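Arginase (PDB 4RHJ) is an arginase-like protein of unknown function from a trypanosome, built on the arginase-deacetylase fold but evolved without the binuclear manganese cluster of true arginases. Local coordinates at residues Leu62-Gln67 with Ala307-Ile312. Sequence-based numbering, arbitrary orientation.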
loop_
_atom_site.group_PDB
_atom_site.type_symbol
_atom_site.label_atom_id
_atom_site.label_comp_id
_atom_site.label_asym_id
_atom_site.label_seq_id
_atom_site.Cartn_x
_atom_site.Cartn_y
_atom_site.Cartn_z
ATOM N N LEU A 62 6.656 0.484 -21.680
ATOM C CA LEU A 62 7.895 0.907 -22.269
ATOM C C LEU A 62 7.731 2.389 -22.475
ATOM O O LEU A 62 8.361 3.172 -21.777
ATOM C CB LEU A 62 8.177 0.147 -23.581
ATOM C CG LEU A 62 9.125 0.748 -24.628
ATOM C CD1 LEU A 62 10.387 -0.078 -24.788
ATOM C CD2 LEU A 62 8.426 0.919 -25.970
ATOM N N ASP A 63 6.822 2.764 -23.377
ATOM C CA ASP A 63 6.517 4.158 -23.687
ATOM C C ASP A 63 6.206 5.001 -22.435
ATOM O O ASP A 63 6.493 6.190 -22.399
ATOM C CB ASP A 63 5.336 4.222 -24.668
ATOM C CG ASP A 63 5.271 3.014 -25.599
ATOM O OD1 ASP A 63 6.053 2.971 -26.567
ATOM O OD2 ASP A 63 4.423 2.124 -25.373
ATOM N N PHE A 64 5.617 4.363 -21.420
ATOM C CA PHE A 64 5.347 4.992 -20.134
ATOM C C PHE A 64 6.648 5.230 -19.353
ATOM O O PHE A 64 6.795 6.241 -18.684
ATOM C CB PHE A 64 4.380 4.128 -19.328
ATOM C CG PHE A 64 3.830 4.801 -18.111
ATOM C CD1 PHE A 64 2.787 5.705 -18.216
ATOM C CD2 PHE A 64 4.331 4.516 -16.862
ATOM C CE1 PHE A 64 2.260 6.320 -17.093
ATOM C CE2 PHE A 64 3.806 5.132 -15.725
ATOM C CZ PHE A 64 2.767 6.037 -15.846
ATOM N N PHE A 65 7.592 4.304 -19.467
ATOM C CA PHE A 65 8.908 4.446 -18.846
ATOM C C PHE A 65 9.738 5.540 -19.510
ATOM O O PHE A 65 10.567 6.191 -18.873
ATOM C CB PHE A 65 9.682 3.131 -18.911
ATOM C CG PHE A 65 11.094 3.240 -18.423
ATOM C CD1 PHE A 65 11.369 3.298 -17.065
ATOM C CD2 PHE A 65 12.150 3.293 -19.310
ATOM C CE1 PHE A 65 12.667 3.402 -16.610
ATOM C CE2 PHE A 65 13.456 3.393 -18.855
ATOM C CZ PHE A 65 13.710 3.444 -17.510
ATOM N N LEU A 66 9.519 5.737 -20.802
ATOM C CA LEU A 66 10.283 6.729 -21.535
ATOM C C LEU A 66 9.791 8.133 -21.224
ATOM O O LEU A 66 10.539 9.096 -21.370
ATOM C CB LEU A 66 10.220 6.452 -23.032
ATOM C CG LEU A 66 10.741 5.077 -23.469
ATOM C CD1 LEU A 66 10.629 4.934 -24.975
ATOM C CD2 LEU A 66 12.185 4.857 -23.020
ATOM N N GLN A 67 8.551 8.240 -20.751
ATOM C CA GLN A 67 7.959 9.543 -20.447
ATOM C C GLN A 67 8.093 9.886 -18.957
ATOM O O GLN A 67 7.724 10.974 -18.508
ATOM C CB GLN A 67 6.491 9.572 -20.883
ATOM C CG GLN A 67 5.528 8.817 -19.994
ATOM C CD GLN A 67 4.096 9.303 -20.143
ATOM O OE1 GLN A 67 3.756 9.978 -21.113
ATOM N NE2 GLN A 67 3.257 8.975 -19.174
ATOM N N ALA A 307 4.430 2.036 -10.562
ATOM C CA ALA A 307 5.316 1.179 -9.788
ATOM C C ALA A 307 6.423 0.588 -10.640
ATOM O O ALA A 307 7.591 0.642 -10.291
ATOM C CB ALA A 307 4.513 0.069 -9.140
ATOM N N LEU A 308 6.052 0.023 -11.775
ATOM C CA LEU A 308 7.029 -0.698 -12.554
ATOM C C LEU A 308 7.960 0.228 -13.280
ATOM O O LEU A 308 9.115 -0.120 -13.507
ATOM C CB LEU A 308 6.339 -1.630 -13.527
ATOM C CG LEU A 308 5.873 -2.899 -12.839
ATOM C CD1 LEU A 308 5.344 -3.852 -13.884
ATOM C CD2 LEU A 308 7.003 -3.537 -12.063
ATOM N N SER A 309 7.467 1.412 -13.633
ATOM C CA SER A 309 8.313 2.421 -14.296
ATOM C C SER A 309 9.500 2.831 -13.416
ATOM O O SER A 309 10.591 3.104 -13.910
ATOM C CB SER A 309 7.494 3.663 -14.685
ATOM O OG SER A 309 7.042 4.390 -13.553
ATOM N N LYS A 310 9.271 2.878 -12.112
ATOM C CA LYS A 310 10.341 3.039 -11.134
ATOM C C LYS A 310 11.260 1.822 -11.101
ATOM O O LYS A 310 12.476 1.967 -11.083
ATOM C CB LYS A 310 9.753 3.275 -9.743
ATOM C CG LYS A 310 10.775 3.602 -8.647
ATOM C CD LYS A 310 11.502 4.907 -8.900
ATOM C CE LYS A 310 12.355 5.297 -7.689
ATOM N NZ LYS A 310 13.000 6.636 -7.852
ATOM N N ILE A 311 10.680 0.627 -11.105
ATOM C CA ILE A 311 11.454 -0.606 -10.937
ATOM C C ILE A 311 12.479 -0.751 -12.041
ATOM O O ILE A 311 13.610 -1.135 -11.774
ATOM C CB ILE A 311 10.544 -1.875 -10.912
ATOM C CG1 ILE A 311 9.757 -1.959 -9.588
ATOM C CG2 ILE A 311 11.350 -3.148 -11.153
ATOM C CD1 ILE A 311 10.627 -1.855 -8.319
ATOM N N ILE A 312 12.094 -0.414 -13.271
ATOM C CA ILE A 312 12.996 -0.516 -14.436
ATOM C C ILE A 312 14.166 0.467 -14.335
ATOM O O ILE A 312 15.313 0.115 -14.621
ATOM C CB ILE A 312 12.247 -0.255 -15.777
ATOM C CG1 ILE A 312 11.028 -1.173 -15.942
ATOM C CG2 ILE A 312 13.193 -0.396 -16.970
ATOM C CD1 ILE A 312 9.948 -0.614 -16.864
#
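F65 makes most of this contact, reaching from the short helix 62-66 onto the helix 303-316, where I312 and the backbone of S309 receive its ring. The methyl CG2 of I312 sits over one face in a CH-pi contact, 4.0 Å from the ring centroid and only 15° off the normal, though shifted somewhat toward the rim. Beside it, I312 CB comes to 3.8 Å from F65 CE1. The same CD1-CE1 side of the ring also meets the S309 carbonyl, whose oxygen lies at the edge in the ring plane, with S309 O 3.3 Å from F65 CD1, so a polarised C-H edge faces a partly negative oxygen. With CG anti to the backbone N (chi1 174°), the ring lies along helix 303-316, from the S309 carbonyl toward I312; K313 and I316 of helix 303-316 also touch it.

F64, one residue back, plays the smaller role. S309 CB, 3.9 Å from F64 CD2, and S309 OG both border the CD2-CE2 edge of its ring, which also rests on V301 and A305. The hydroxyl's hydrogen-bond partner is the I306 carbonyl of its own helix.

The short axes stay 9.4 Å apart at closest approach and cross at -70°. F65 CA and S309 CA are the nearest pair, 5.0 Å apart, a close approach consistent with the small serine at this point. L62 and L66 pack on strand 95-103, while I311 packs on helix 266-274. The pair is buried helix-helix packing over the parallel sheet of the alpha/beta arginase-deacetylase fold.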